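Local coordinates for protein glycerol dehydrogenase (Schizosaccharomyces pombe, PDB 1TA9) that is a glycerol dehydrogenase of glycerol assimilation that probably oxidises glycerol to dihydroxyacetone with NAD(+) at a zinc-containing active site, at residues M84-W89 / P171-P176; V96-N101 / I105-I110; K109-L114 / V121-F126; Q147-V152 / K162-S167; N209-D214 / A297-S302. One frame throughout, in Å; residues are numbered along the deposited sequence.

Interaction 1: residues M84-W89 / P171-P176; sequences MYVKKW and PSIICP
The delta methyl of Ile-173 reaches between Val-86 and Trp-89 and touches both. Its CD1 lies 3.9 Å from Val-86 CG2, with the two side chains crossing at about a right angle, and 4.1 Å from CE3 on the six-membered ring of Trp-89. Beside it, Pro-171 meets the other part of the indole, its CB 3.8 Å from Trp-89 CD1, as the two side chains run past each other in opposite directions. Ile-173 can reach this far because its chain is extended beyond CG1 (chi2 -175°), which carries the terminal methyl well off the strand.

A second shell steadies the indole. Lys-88 CB sits over one face, 3.7 Å above the plane and toward the rim, NE1 is hydrogen-bonded to Gln-70 OE1, and Leu-206 of the second subunit packs against it. The backbone bond from Trp-89 N to Val-86 O, 2.9 Å, closes a turn that brings Val-86 and Trp-89 to the same side of the chain. Ile-173 itself is flanked in the parallel sheet by Val-148 and Leu-210. The meeting surfaces are wholly carbon, which implies that dispersion and the exclusion of water join segment 84-89 to strand 172-176.

Interaction 2: residues V96-N101 / I105-I110; sequences VLADQN and ICANKI
Asn-101 and Ile-105 meet one helical turn apart, and theirs is the polar contact of the pair of segments. Ile-105 N donates to Asn-101 O at 3.0 Å, with an N-H...O angle of 151°, an ordinary i to i+4 bond of helix 100-115. At the same level the Asn-101 amide, with CG anti to the backbone N (chi1 -172°), leans along the helix surface and sets ND2 against the outer part of Ile-105, 3.6 Å from its CG1. Both residues are exposed, so an amide at this site can probably also meet water.

Segment 96-101 passes from strand 93-98 through a short turn into that helix, and 105-110 continues it: the first strand and crossover helix of a beta-alpha-beta unit in the Rossmann-like nucleotide-binding half of the enzyme. Asp-99 marks the turn as N-cap, its OD2 accepting from Val-102 N, and it is a probable NAD(+) ligand.

The apolar contact lies deeper. Ala-98 CB faces Ala-107 CB at 4.2 Å, and two such small side chains let strand and helix come close, their CA atoms 7.0 Å apart. Val-96 and Ile-110 point into the same interface on a wider spacing, and both also pack on Val-152 of the adjoining strand. A wider pi-type turn at 105-107 interrupts the regular helix just where Ala-107 turns to the sheet.

Interaction 3: residues K109-L114 / V121-F126; sequences KIVDSL and VTKLVF
Val-111 on the helix and Val-121 on the strand form the centre of the contact, and both hold the same conformation, with CG1 anti to the backbone N. CG1 of Val-121 rests against the fork of Val-111, 4.1 Å from its CG1 and 4.2 Å from its CG2. The second branch of Val-121 turns to the next helical turn, where CG2 lies 3.9 Å from Leu-114 CB. One beta-branched residue thus fills two neighbouring sites on the helix, with few torsions to freeze in doing so.

Lys-123, two residues along the strand, covers the outer side of Val-111. Its chain runs extended to CD and then bends at chi3 (-64°), and the aliphatic part lies across Val-111 at about a right angle, CD 4.0 Å from Val-111 CG1. Lysine suits this exposed place because its methylenes can cover a valine while the ammonium end can remain in solvent. Leu-114 gives the strand little more than its CB; beyond CG its branches part, CD2 going to Val-86 of helix 82-86 and CD1 to Ile-150 of strand 148-153.

Helix 109-114 and strand 121-125 run nearly antiparallel, at 166°, with axes 9.7 Å apart at closest approach. They are the crossover helix and second strand of the beta-alpha-beta unit begun by strand 93-98, whose Val-96 also touches Val-121. Since only saturated carbon meets across the interface, the chemistry implies cohesion by shape and burial, graded from a mostly buried valine pair to an amphipathic lysine edge.

Interaction 4: residues Q147-V152 / K162-S167; sequences QVIIGV and KYIAHS
Ile-149 sets CG1 against the helix backbone at Ala-165 and turns its tip aside to Ile-164. The first part of that side chain carries the tighter contact: CG1 is 3.7 Å from Ala-165 CA and 3.8 Å from Ala-165 CB, and the isoleucine's own CB is 3.9 Å from the same methyl. With a side chain of one carbon, Ala-165 lets the strand come right up to the helix, the CA atoms of the two residues being 5.7 Å apart.

The tip follows a different course. A bend at chi2 (-63°) folds CD1 of Ile-149 round, and it comes to 4.1 Å from CG2 of Ile-164, the two side chains crossing at about a right angle. Ile-164 offers this short branch to the strand and packs also on Leu-138, which ties helix 132-139 to the same patch.

Strand 148-153 and helix 155-167 open a beta-alpha-beta unit completed by strand 172-176. Ser-172 of that last strand touches Ala-165, and Ile-149 is hydrogen-bonded through its backbone to Pro-171 and Ile-173. The first turns of the helix hold the probable NAD(+)-binding residues Gly-155 to Asp-159, as expected of a dinucleotide-binding crossover. All three touching side chains are buried and purely hydrocarbon, which implies that close fit and the loss of water hold helix to sheet here.

Interaction 5: residues N209-D214 / A297-S302; sequences NLIFID and ANTLMS
Thr-299 contributes the most surface to this small contact, and its methyl does most of the touching. CG2 meets the end of Ile-213 tip to tip, 3.5 Å from CD1, which is tighter than usual for two carbons. The threonine hydroxyl lies close by, OG1 3.7 Å from the same CD1, but it is satisfied within its own helix by a hydrogen bond to Val-295 O. Threonine suits the place for that reason: the hydroxyl is taken up by the backbone and the methyl remains for an apolar neighbour.

Ile-213 reaches across on an extended chain (chi2 174°), which brings CD1 far out from strand 210-214. Ile-211, two residues earlier on the same face of the strand, adds a lighter touch, with its CG2 4.1 Å from Thr-299 CG2 as the side chains slide past in opposite directions.

The helix is unusual here, for Ser-302 N bonds Ala-297 O at 2.8 Å, a pi-type turn surrounding Thr-299. On this segment Asn-298 ND2 is hydrogen-bonded to Ala-179 O, of the probable NAD(+) site, and Ser-302 OG to Asp-182 OD2, a residue of the potassium site. The ion itself is about 11 Å from the Thr-299 side chain. The contact thus brings the nucleotide-binding sheet against helix 289-307 of the helical half, the two-part architecture of iron-containing alcohol dehydrogenases, with the active site in the cleft between the parts.

In the fold
All five interactions use the same parallel sheet, and in 1 to 4 the partner also lies in this half. Interactions 2 and 3 share Lys-109 and Ile-110 and bind the same helix 100-115 to neighbouring strands, while interaction 4 is the strand-helix contact of a later unit, matching interaction 2. Through Val-86 and Leu-114, interactions 1 and 3 join on the sheet face where helix 82-86 sits. Interactions 4 and 5 are fully buried; the other three are partly buried, and only interaction 2 has a hydrogen bond between its segments. Interaction 5 stands apart, for its strand adjoins 172-176 of interaction 1 but its helix lies in the other half.

Interaction 1: residues M84-W89 / P171-P176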
# COMPACT_ATOMS: atom_id res chain seq x y z
N MET B 84 26.97 -31.65 30.88
CA MET B 84 25.54 -31.70 30.65
C MET B 84 25.18 -32.07 29.21
O MET B 84 24.18 -32.76 28.96
CB MET B 84 24.96 -30.34 31.01
CG MET B 84 23.54 -30.08 30.58
SD MET B 84 23.09 -28.42 31.12
CE MET B 84 21.32 -28.46 30.84
N TYR B 85 26.00 -31.61 28.27
CA TYR B 85 25.76 -31.89 26.87
C TYR B 85 26.65 -33.01 26.36
O TYR B 85 26.20 -33.91 25.65
CB TYR B 85 25.99 -30.61 26.06
CG TYR B 85 25.15 -29.45 26.54
CD1 TYR B 85 23.77 -29.43 26.31
CD2 TYR B 85 25.72 -28.39 27.24
CE1 TYR B 85 22.99 -28.37 26.77
CE2 TYR B 85 24.94 -27.33 27.71
CZ TYR B 85 23.58 -27.33 27.47
OH TYR B 85 22.80 -26.28 27.91
N VAL B 86 27.93 -32.96 26.73
CA VAL B 86 28.88 -33.98 26.30
C VAL B 86 28.45 -35.39 26.71
O VAL B 86 28.71 -36.35 25.99
CB VAL B 86 30.29 -33.70 26.86
CG1 VAL B 86 31.23 -34.86 26.52
CG2 VAL B 86 30.83 -32.40 26.31
N LYS B 87 27.78 -35.50 27.85
CA LYS B 87 27.35 -36.80 28.36
C LYS B 87 26.46 -37.58 27.39
O LYS B 87 26.30 -38.79 27.52
CB LYS B 87 26.62 -36.65 29.70
CG LYS B 87 25.22 -36.06 29.61
CD LYS B 87 24.59 -35.96 30.99
CE LYS B 87 23.15 -35.47 30.92
NZ LYS B 87 22.54 -35.34 32.27
N LYS B 88 25.89 -36.88 26.41
CA LYS B 88 25.02 -37.52 25.43
C LYS B 88 25.82 -38.45 24.51
O LYS B 88 25.27 -39.39 23.93
CB LYS B 88 24.30 -36.47 24.58
CG LYS B 88 23.30 -35.61 25.35
CD LYS B 88 22.75 -34.49 24.48
CE LYS B 88 21.73 -33.65 25.23
NZ LYS B 88 20.47 -34.41 25.50
N TRP B 89 27.12 -38.18 24.39
CA TRP B 89 27.99 -38.99 23.53
C TRP B 89 29.10 -39.72 24.29
O TRP B 89 29.57 -40.76 23.84
CB TRP B 89 28.63 -38.12 22.45
CG TRP B 89 27.64 -37.55 21.49
CD1 TRP B 89 27.13 -38.15 20.38
CD2 TRP B 89 27.00 -36.28 21.59
NE1 TRP B 89 26.20 -37.33 19.78
CE2 TRP B 89 26.10 -36.17 20.51
CE3 TRP B 89 27.09 -35.21 22.50
CZ2 TRP B 89 25.30 -35.05 20.30
CZ3 TRP B 89 26.30 -34.09 22.30
CH2 TRP B 89 25.41 -34.02 21.20
N PRO B 171 32.05 -39.86 17.31
CA PRO B 171 31.27 -38.62 17.18
C PRO B 171 32.20 -37.45 17.45
O PRO B 171 33.24 -37.60 18.09
CB PRO B 171 30.20 -38.78 18.26
CG PRO B 171 30.93 -39.57 19.32
CD PRO B 171 31.65 -40.62 18.50
N SER B 172 31.83 -36.27 16.97
CA SER B 172 32.65 -35.09 17.15
C SER B 172 31.87 -33.95 17.79
O SER B 172 30.66 -33.83 17.60
CB SER B 172 33.22 -34.62 15.80
OG SER B 172 32.18 -34.37 14.87
N ILE B 173 32.58 -33.15 18.57
CA ILE B 173 32.00 -31.99 19.24
C ILE B 173 32.88 -30.81 18.84
O ILE B 173 34.07 -30.77 19.14
CB ILE B 173 31.96 -32.17 20.77
CG1 ILE B 173 31.02 -33.33 21.13
CG2 ILE B 173 31.49 -30.89 21.45
CD1 ILE B 173 30.81 -33.55 22.62
N ILE B 174 32.27 -29.85 18.15
CA ILE B 174 32.98 -28.67 17.64
C ILE B 174 32.63 -27.43 18.46
O ILE B 174 31.46 -27.07 18.59
CB ILE B 174 32.61 -28.43 16.17
CG1 ILE B 174 32.82 -29.72 15.36
CG2 ILE B 174 33.44 -27.30 15.59
CD1 ILE B 174 34.27 -30.20 15.28
N CYS B 175 33.66 -26.77 19.00
CA CYS B 175 33.45 -25.59 19.84
C CYS B 175 34.17 -24.37 19.29
O CYS B 175 35.32 -24.11 19.65
CB CYS B 175 33.94 -25.87 21.26
SG CYS B 175 33.42 -27.46 21.91
N PRO B 176 33.51 -23.60 18.42
CA PRO B 176 34.14 -22.41 17.86
C PRO B 176 34.40 -21.37 18.95
O PRO B 176 33.56 -21.18 19.84
CB PRO B 176 33.13 -21.94 16.82
CG PRO B 176 31.82 -22.39 17.38
CD PRO B 176 32.14 -23.77 17.90

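Interaction 2: residues V96-N101 / I105-I110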
# COMPACT_ATOMS: atom_id res chain seq x y z
N VAL B 96 40.27 -33.58 24.06
CA VAL B 96 40.05 -32.16 23.87
C VAL B 96 41.24 -31.63 23.09
O VAL B 96 42.38 -31.70 23.56
CB VAL B 96 39.91 -31.41 25.21
CG1 VAL B 96 39.76 -29.91 24.95
CG2 VAL B 96 38.69 -31.92 25.96
N LEU B 97 40.97 -31.12 21.90
CA LEU B 97 42.01 -30.59 21.02
C LEU B 97 41.90 -29.08 20.84
O LEU B 97 40.84 -28.57 20.47
CB LEU B 97 41.92 -31.27 19.66
CG LEU B 97 42.89 -30.80 18.57
CD1 LEU B 97 44.32 -31.18 18.96
CD2 LEU B 97 42.51 -31.42 17.24
N ALA B 98 43.00 -28.38 21.07
CA ALA B 98 43.03 -26.92 20.92
C ALA B 98 44.48 -26.43 20.88
O ALA B 98 45.35 -27.02 21.50
CB ALA B 98 42.29 -26.26 22.08
N ASP B 99 44.73 -25.34 20.15
CA ASP B 99 46.08 -24.80 20.09
C ASP B 99 46.36 -24.19 21.46
O ASP B 99 45.45 -24.05 22.27
CB ASP B 99 46.21 -23.76 18.96
CG ASP B 99 45.37 -22.51 19.20
OD1 ASP B 99 45.08 -21.80 18.21
OD2 ASP B 99 45.00 -22.23 20.36
N GLN B 100 47.61 -23.82 21.72
CA GLN B 100 47.96 -23.27 23.02
C GLN B 100 47.16 -22.03 23.41
O GLN B 100 46.77 -21.87 24.57
CB GLN B 100 49.45 -22.96 23.08
CG GLN B 100 49.99 -22.81 24.49
CD GLN B 100 49.55 -23.95 25.40
OE1 GLN B 100 48.52 -23.87 26.06
NE2 GLN B 100 50.33 -25.02 25.41
N ASN B 101 46.91 -21.16 22.44
CA ASN B 101 46.16 -19.94 22.68
C ASN B 101 44.78 -20.24 23.26
O ASN B 101 44.37 -19.63 24.25
CB ASN B 101 46.02 -19.15 21.37
CG ASN B 101 45.41 -17.78 21.57
OD1 ASN B 101 45.09 -17.08 20.61
ND2 ASN B 101 45.27 -17.37 22.83
N ILE B 105 42.92 -19.46 26.89
CA ILE B 105 41.67 -18.72 26.91
C ILE B 105 40.42 -19.41 27.48
O ILE B 105 39.70 -18.81 28.28
CB ILE B 105 41.32 -18.23 25.49
CG1 ILE B 105 42.43 -17.32 24.96
CG2 ILE B 105 39.99 -17.46 25.50
CD1 ILE B 105 42.22 -16.86 23.54
N CYS B 106 40.17 -20.65 27.10
CA CYS B 106 38.95 -21.29 27.59
C CYS B 106 38.89 -22.82 27.62
O CYS B 106 38.07 -23.39 28.32
CB CYS B 106 37.78 -20.79 26.75
SG CYS B 106 37.94 -21.23 25.00
N ALA B 107 39.74 -23.48 26.84
CA ALA B 107 39.74 -24.94 26.76
C ALA B 107 39.73 -25.67 28.11
O ALA B 107 39.15 -26.74 28.22
CB ALA B 107 40.91 -25.41 25.92
N ASN B 108 40.37 -25.09 29.12
CA ASN B 108 40.41 -25.73 30.43
C ASN B 108 39.06 -25.73 31.13
O ASN B 108 38.80 -26.59 31.98
CB ASN B 108 41.45 -25.05 31.33
CG ASN B 108 42.87 -25.45 30.97
OD1 ASN B 108 43.17 -26.64 30.88
ND2 ASN B 108 43.74 -24.47 30.77
N LYS B 109 38.20 -24.78 30.77
CA LYS B 109 36.87 -24.72 31.36
C LYS B 109 36.10 -25.98 30.98
O LYS B 109 35.38 -26.56 31.79
CB LYS B 109 36.13 -23.48 30.86
CG LYS B 109 36.84 -22.17 31.18
CD LYS B 109 36.07 -20.97 30.63
CE LYS B 109 36.84 -19.67 30.84
NZ LYS B 109 37.07 -19.37 32.28
N ILE B 110 36.28 -26.41 29.73
CA ILE B 110 35.61 -27.61 29.24
C ILE B 110 36.18 -28.83 29.98
O ILE B 110 35.42 -29.66 30.50
CB ILE B 110 35.82 -27.78 27.72
CG1 ILE B 110 35.13 -26.62 26.98
CG2 ILE B 110 35.29 -29.12 27.25
CD1 ILE B 110 35.38 -26.60 25.49

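Interaction 3: residues K109-L114 / V121-F126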
# COMPACT_ATOMS: atom_id res chain seq x y z
N LYS B 109 38.20 -24.78 30.77
CA LYS B 109 36.87 -24.72 31.36
C LYS B 109 36.10 -25.98 30.98
O LYS B 109 35.38 -26.56 31.79
CB LYS B 109 36.13 -23.48 30.86
CG LYS B 109 36.84 -22.17 31.18
CD LYS B 109 36.07 -20.97 30.63
CE LYS B 109 36.84 -19.67 30.84
NZ LYS B 109 37.07 -19.37 32.28
N ILE B 110 36.28 -26.41 29.73
CA ILE B 110 35.61 -27.61 29.24
C ILE B 110 36.18 -28.83 29.98
O ILE B 110 35.42 -29.66 30.50
CB ILE B 110 35.82 -27.78 27.72
CG1 ILE B 110 35.13 -26.62 26.98
CG2 ILE B 110 35.29 -29.12 27.25
CD1 ILE B 110 35.38 -26.60 25.49
N VAL B 111 37.50 -28.93 30.03
CA VAL B 111 38.16 -30.05 30.70
C VAL B 111 37.71 -30.16 32.15
O VAL B 111 37.36 -31.24 32.62
CB VAL B 111 39.70 -29.90 30.65
CG1 VAL B 111 40.36 -31.05 31.39
CG2 VAL B 111 40.17 -29.85 29.21
N ASP B 112 37.72 -29.04 32.86
CA ASP B 112 37.31 -29.02 34.27
C ASP B 112 35.90 -29.58 34.46
O ASP B 112 35.67 -30.38 35.37
CB ASP B 112 37.37 -27.60 34.83
CG ASP B 112 38.79 -27.12 35.05
OD1 ASP B 112 38.98 -25.94 35.41
OD2 ASP B 112 39.73 -27.92 34.86
N SER B 113 34.97 -29.17 33.61
CA SER B 113 33.59 -29.63 33.70
C SER B 113 33.48 -31.14 33.57
O SER B 113 32.80 -31.80 34.36
CB SER B 113 32.73 -28.96 32.62
OG SER B 113 31.41 -29.46 32.64
N LEU B 114 34.15 -31.69 32.56
CA LEU B 114 34.11 -33.13 32.32
C LEU B 114 34.81 -33.90 33.44
O LEU B 114 34.35 -34.98 33.83
CB LEU B 114 34.76 -33.44 30.97
CG LEU B 114 34.14 -32.70 29.77
CD1 LEU B 114 34.83 -33.11 28.48
CD2 LEU B 114 32.64 -33.01 29.70
N VAL B 121 40.04 -37.13 30.58
CA VAL B 121 40.22 -36.27 29.42
C VAL B 121 41.64 -36.23 28.88
O VAL B 121 42.58 -35.90 29.60
CB VAL B 121 39.78 -34.83 29.75
CG1 VAL B 121 39.94 -33.94 28.53
CG2 VAL B 121 38.33 -34.82 30.22
N THR B 122 41.78 -36.57 27.60
CA THR B 122 43.07 -36.54 26.94
C THR B 122 43.24 -35.15 26.34
O THR B 122 42.54 -34.78 25.40
CB THR B 122 43.14 -37.58 25.81
OG1 THR B 122 42.90 -38.89 26.34
CG2 THR B 122 44.51 -37.55 25.14
N LYS B 123 44.15 -34.37 26.91
CA LYS B 123 44.39 -33.01 26.45
C LYS B 123 45.50 -32.97 25.41
O LYS B 123 46.66 -33.25 25.70
CB LYS B 123 44.75 -32.12 27.64
CG LYS B 123 43.67 -32.09 28.72
CD LYS B 123 44.07 -31.24 29.91
CE LYS B 123 45.28 -31.83 30.63
NZ LYS B 123 45.65 -31.02 31.83
N LEU B 124 45.12 -32.63 24.18
CA LEU B 124 46.08 -32.55 23.08
C LEU B 124 46.23 -31.11 22.61
O LEU B 124 45.27 -30.34 22.62
CB LEU B 124 45.63 -33.42 21.91
CG LEU B 124 45.41 -34.91 22.19
CD1 LEU B 124 44.98 -35.60 20.90
CD2 LEU B 124 46.69 -35.54 22.73
N VAL B 125 47.44 -30.75 22.19
CA VAL B 125 47.69 -29.40 21.71
C VAL B 125 47.84 -29.39 20.19
O VAL B 125 48.72 -30.05 19.64
CB VAL B 125 48.97 -28.81 22.33
CG1 VAL B 125 49.19 -27.39 21.81
CG2 VAL B 125 48.86 -28.81 23.84
N PHE B 126 46.97 -28.65 19.52
CA PHE B 126 47.03 -28.55 18.07
C PHE B 126 48.28 -27.76 17.73
O PHE B 126 48.50 -26.68 18.27
CB PHE B 126 45.80 -27.83 17.53
CG PHE B 126 45.75 -27.74 16.03
CD1 PHE B 126 45.50 -26.52 15.40
CD2 PHE B 126 45.97 -28.87 15.25
CE1 PHE B 126 45.46 -26.43 14.01
CE2 PHE B 126 45.92 -28.79 13.86
CZ PHE B 126 45.67 -27.57 13.24

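Interaction 4: residues Q147-V152 / K162-S167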
# COMPACT_ATOMS: atom_id res chain seq x y z
N GLN B 147 35.89 -41.95 23.49
CA GLN B 147 34.50 -41.98 23.03
C GLN B 147 34.10 -40.81 22.13
O GLN B 147 33.14 -40.92 21.37
CB GLN B 147 33.56 -42.00 24.23
CG GLN B 147 33.74 -43.18 25.18
CD GLN B 147 32.83 -43.08 26.38
OE1 GLN B 147 32.96 -42.17 27.20
NE2 GLN B 147 31.89 -44.01 26.49
N VAL B 148 34.83 -39.71 22.22
CA VAL B 148 34.50 -38.54 21.41
C VAL B 148 35.69 -37.61 21.25
O VAL B 148 36.57 -37.55 22.11
CB VAL B 148 33.32 -37.76 22.05
CG1 VAL B 148 33.75 -37.19 23.40
CG2 VAL B 148 32.87 -36.64 21.13
N ILE B 149 35.71 -36.88 20.14
CA ILE B 149 36.78 -35.94 19.85
C ILE B 149 36.20 -34.53 19.96
O ILE B 149 35.23 -34.20 19.27
CB ILE B 149 37.34 -36.13 18.42
CG1 ILE B 149 37.75 -37.59 18.21
CG2 ILE B 149 38.52 -35.19 18.20
CD1 ILE B 149 38.87 -38.05 19.11
N ILE B 150 36.78 -33.71 20.83
CA ILE B 150 36.31 -32.35 21.03
C ILE B 150 37.31 -31.32 20.50
O ILE B 150 38.42 -31.20 21.02
CB ILE B 150 36.07 -32.05 22.52
CG1 ILE B 150 35.18 -33.13 23.13
CG2 ILE B 150 35.42 -30.68 22.68
CD1 ILE B 150 34.94 -32.96 24.62
N GLY B 151 36.91 -30.59 19.46
CA GLY B 151 37.77 -29.57 18.89
C GLY B 151 37.36 -28.20 19.38
O GLY B 151 36.20 -27.80 19.22
N VAL B 152 38.29 -27.47 19.98
CA VAL B 152 38.00 -26.14 20.50
C VAL B 152 38.88 -25.07 19.86
O VAL B 152 40.10 -25.11 20.00
CB VAL B 152 38.21 -26.09 22.04
CG1 VAL B 152 37.68 -24.78 22.60
CG2 VAL B 152 37.54 -27.28 22.70
N LYS B 162 37.30 -32.91 13.19
CA LYS B 162 36.39 -33.66 12.34
C LYS B 162 37.12 -34.80 11.64
O LYS B 162 36.60 -35.90 11.51
CB LYS B 162 35.75 -32.74 11.29
CG LYS B 162 34.84 -31.66 11.88
CD LYS B 162 34.30 -30.74 10.79
CE LYS B 162 33.49 -29.60 11.41
NZ LYS B 162 32.95 -28.65 10.38
N TYR B 163 38.33 -34.51 11.18
CA TYR B 163 39.14 -35.50 10.49
C TYR B 163 39.47 -36.67 11.41
O TYR B 163 39.24 -37.83 11.06
CB TYR B 163 40.44 -34.86 9.99
CG TYR B 163 41.41 -35.85 9.38
CD1 TYR B 163 41.20 -36.36 8.10
CD2 TYR B 163 42.52 -36.30 10.10
CE1 TYR B 163 42.08 -37.30 7.55
CE2 TYR B 163 43.39 -37.24 9.56
CZ TYR B 163 43.17 -37.73 8.28
OH TYR B 163 44.04 -38.66 7.74
N ILE B 164 40.01 -36.36 12.58
CA ILE B 164 40.37 -37.40 13.55
C ILE B 164 39.16 -38.23 13.97
O ILE B 164 39.23 -39.46 14.01
CB ILE B 164 41.03 -36.77 14.80
CG1 ILE B 164 42.31 -36.04 14.38
CG2 ILE B 164 41.33 -37.85 15.84
CD1 ILE B 164 42.96 -35.24 15.50
N ALA B 165 38.05 -37.56 14.27
CA ALA B 165 36.84 -38.24 14.68
C ALA B 165 36.36 -39.19 13.58
O ALA B 165 35.96 -40.32 13.85
CB ALA B 165 35.75 -37.22 15.02
N HIS B 166 36.39 -38.71 12.35
CA HIS B 166 35.97 -39.53 11.22
C HIS B 166 36.91 -40.72 11.07
O HIS B 166 36.48 -41.84 10.84
CB HIS B 166 35.97 -38.71 9.93
CG HIS B 166 35.62 -39.52 8.71
ND1 HIS B 166 34.39 -40.10 8.53
CD2 HIS B 166 36.36 -39.85 7.63
CE1 HIS B 166 34.38 -40.76 7.39
NE2 HIS B 166 35.57 -40.62 6.82
N SER B 167 38.21 -40.46 11.22
CA SER B 167 39.22 -41.51 11.10
C SER B 167 39.05 -42.59 12.17
O SER B 167 39.43 -43.74 11.96
CB SER B 167 40.61 -40.90 11.19

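Interaction 5: residues N209-D214 / A297-S302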
# COMPACT_ATOMS: atom_id res chain seq x y z
N ASN B 209 28.52 -33.92 15.38
CA ASN B 209 27.39 -34.22 16.24
C ASN B 209 26.87 -33.06 17.08
O ASN B 209 25.66 -32.88 17.22
CB ASN B 209 27.73 -35.42 17.12
CG ASN B 209 28.22 -36.60 16.30
OD1 ASN B 209 29.34 -36.60 15.80
ND2 ASN B 209 27.36 -37.60 16.13
N LEU B 210 27.78 -32.27 17.63
CA LEU B 210 27.40 -31.14 18.46
C LEU B 210 28.26 -29.92 18.19
O LEU B 210 29.48 -30.02 18.09
CB LEU B 210 27.52 -31.49 19.95
CG LEU B 210 27.49 -30.33 20.96
CD1 LEU B 210 26.09 -29.73 21.04
CD2 LEU B 210 27.92 -30.83 22.33
N ILE B 211 27.61 -28.77 18.03
CA ILE B 211 28.32 -27.50 17.86
C ILE B 211 28.01 -26.84 19.20
O ILE B 211 26.85 -26.62 19.54
CB ILE B 211 27.77 -26.66 16.68
CG1 ILE B 211 28.43 -27.11 15.36
CG2 ILE B 211 28.15 -25.20 16.88
CD1 ILE B 211 28.41 -28.60 15.09
N PHE B 212 29.06 -26.55 19.96
CA PHE B 212 28.95 -26.01 21.31
C PHE B 212 29.65 -24.65 21.37
O PHE B 212 30.86 -24.57 21.17
CB PHE B 212 29.61 -27.03 22.25
CG PHE B 212 29.40 -26.77 23.72
CD1 PHE B 212 28.21 -26.23 24.19
CD2 PHE B 212 30.37 -27.14 24.63
CE1 PHE B 212 28.00 -26.06 25.56
CE2 PHE B 212 30.18 -26.98 26.00
CZ PHE B 212 28.99 -26.43 26.47
N ILE B 213 28.88 -23.60 21.64
CA ILE B 213 29.43 -22.25 21.67
C ILE B 213 29.23 -21.51 22.98
O ILE B 213 28.11 -21.40 23.47
CB ILE B 213 28.79 -21.37 20.56
CG1 ILE B 213 28.93 -22.05 19.20
CG2 ILE B 213 29.43 -19.98 20.54
CD1 ILE B 213 28.20 -21.33 18.09
N ASP B 214 30.33 -21.00 23.54
CA ASP B 214 30.26 -20.23 24.78
C ASP B 214 30.36 -18.77 24.34
O ASP B 214 31.41 -18.32 23.89
CB ASP B 214 31.42 -20.61 25.71
CG ASP B 214 31.36 -19.89 27.05
OD1 ASP B 214 31.77 -20.49 28.07
OD2 ASP B 214 30.91 -18.72 27.09
N ALA B 297 23.03 -16.58 13.89
CA ALA B 297 22.95 -16.38 12.45
C ALA B 297 24.26 -16.76 11.76
O ALA B 297 24.27 -17.41 10.71
CB ALA B 297 22.60 -14.93 12.13
N ASN B 298 25.37 -16.35 12.36
CA ASN B 298 26.69 -16.63 11.80
C ASN B 298 27.07 -18.11 11.85
O ASN B 298 27.84 -18.58 11.02
CB ASN B 298 27.77 -15.85 12.57
CG ASN B 298 27.81 -14.39 12.20
OD1 ASN B 298 26.95 -13.89 11.47
ND2 ASN B 298 28.82 -13.68 12.71
N THR B 299 26.55 -18.82 12.84
CA THR B 299 26.89 -20.22 13.03
C THR B 299 25.83 -21.22 12.60
O THR B 299 26.02 -21.95 11.62
CB THR B 299 27.25 -20.48 14.50
OG1 THR B 299 28.01 -19.36 15.00
CG2 THR B 299 28.10 -21.74 14.63
N LEU B 300 24.72 -21.26 13.32
CA LEU B 300 23.65 -22.21 13.00
C LEU B 300 22.91 -21.91 11.70
O LEU B 300 22.85 -22.76 10.80
CB LEU B 300 22.64 -22.28 14.14
CG LEU B 300 21.45 -23.23 13.97
CD1 LEU B 300 21.92 -24.68 13.90
CD2 LEU B 300 20.49 -23.05 15.13
N MET B 301 22.34 -20.71 11.59
CA MET B 301 21.58 -20.35 10.39
C MET B 301 22.42 -20.36 9.12
O MET B 301 22.05 -21.00 8.12
CB MET B 301 20.93 -18.98 10.57
CG MET B 301 19.91 -18.92 11.70
SD MET B 301 19.23 -17.27 11.84
CE MET B 301 19.59 -16.85 13.57
N SER B 302 23.53 -19.66 9.13
CA SER B 302 24.37 -19.63 7.94
C SER B 302 24.86 -21.04 7.61
O SER B 302 24.90 -21.43 6.44
CB SER B 302 25.55 -18.69 8.16
OG SER B 302 26.24 -18.47 6.95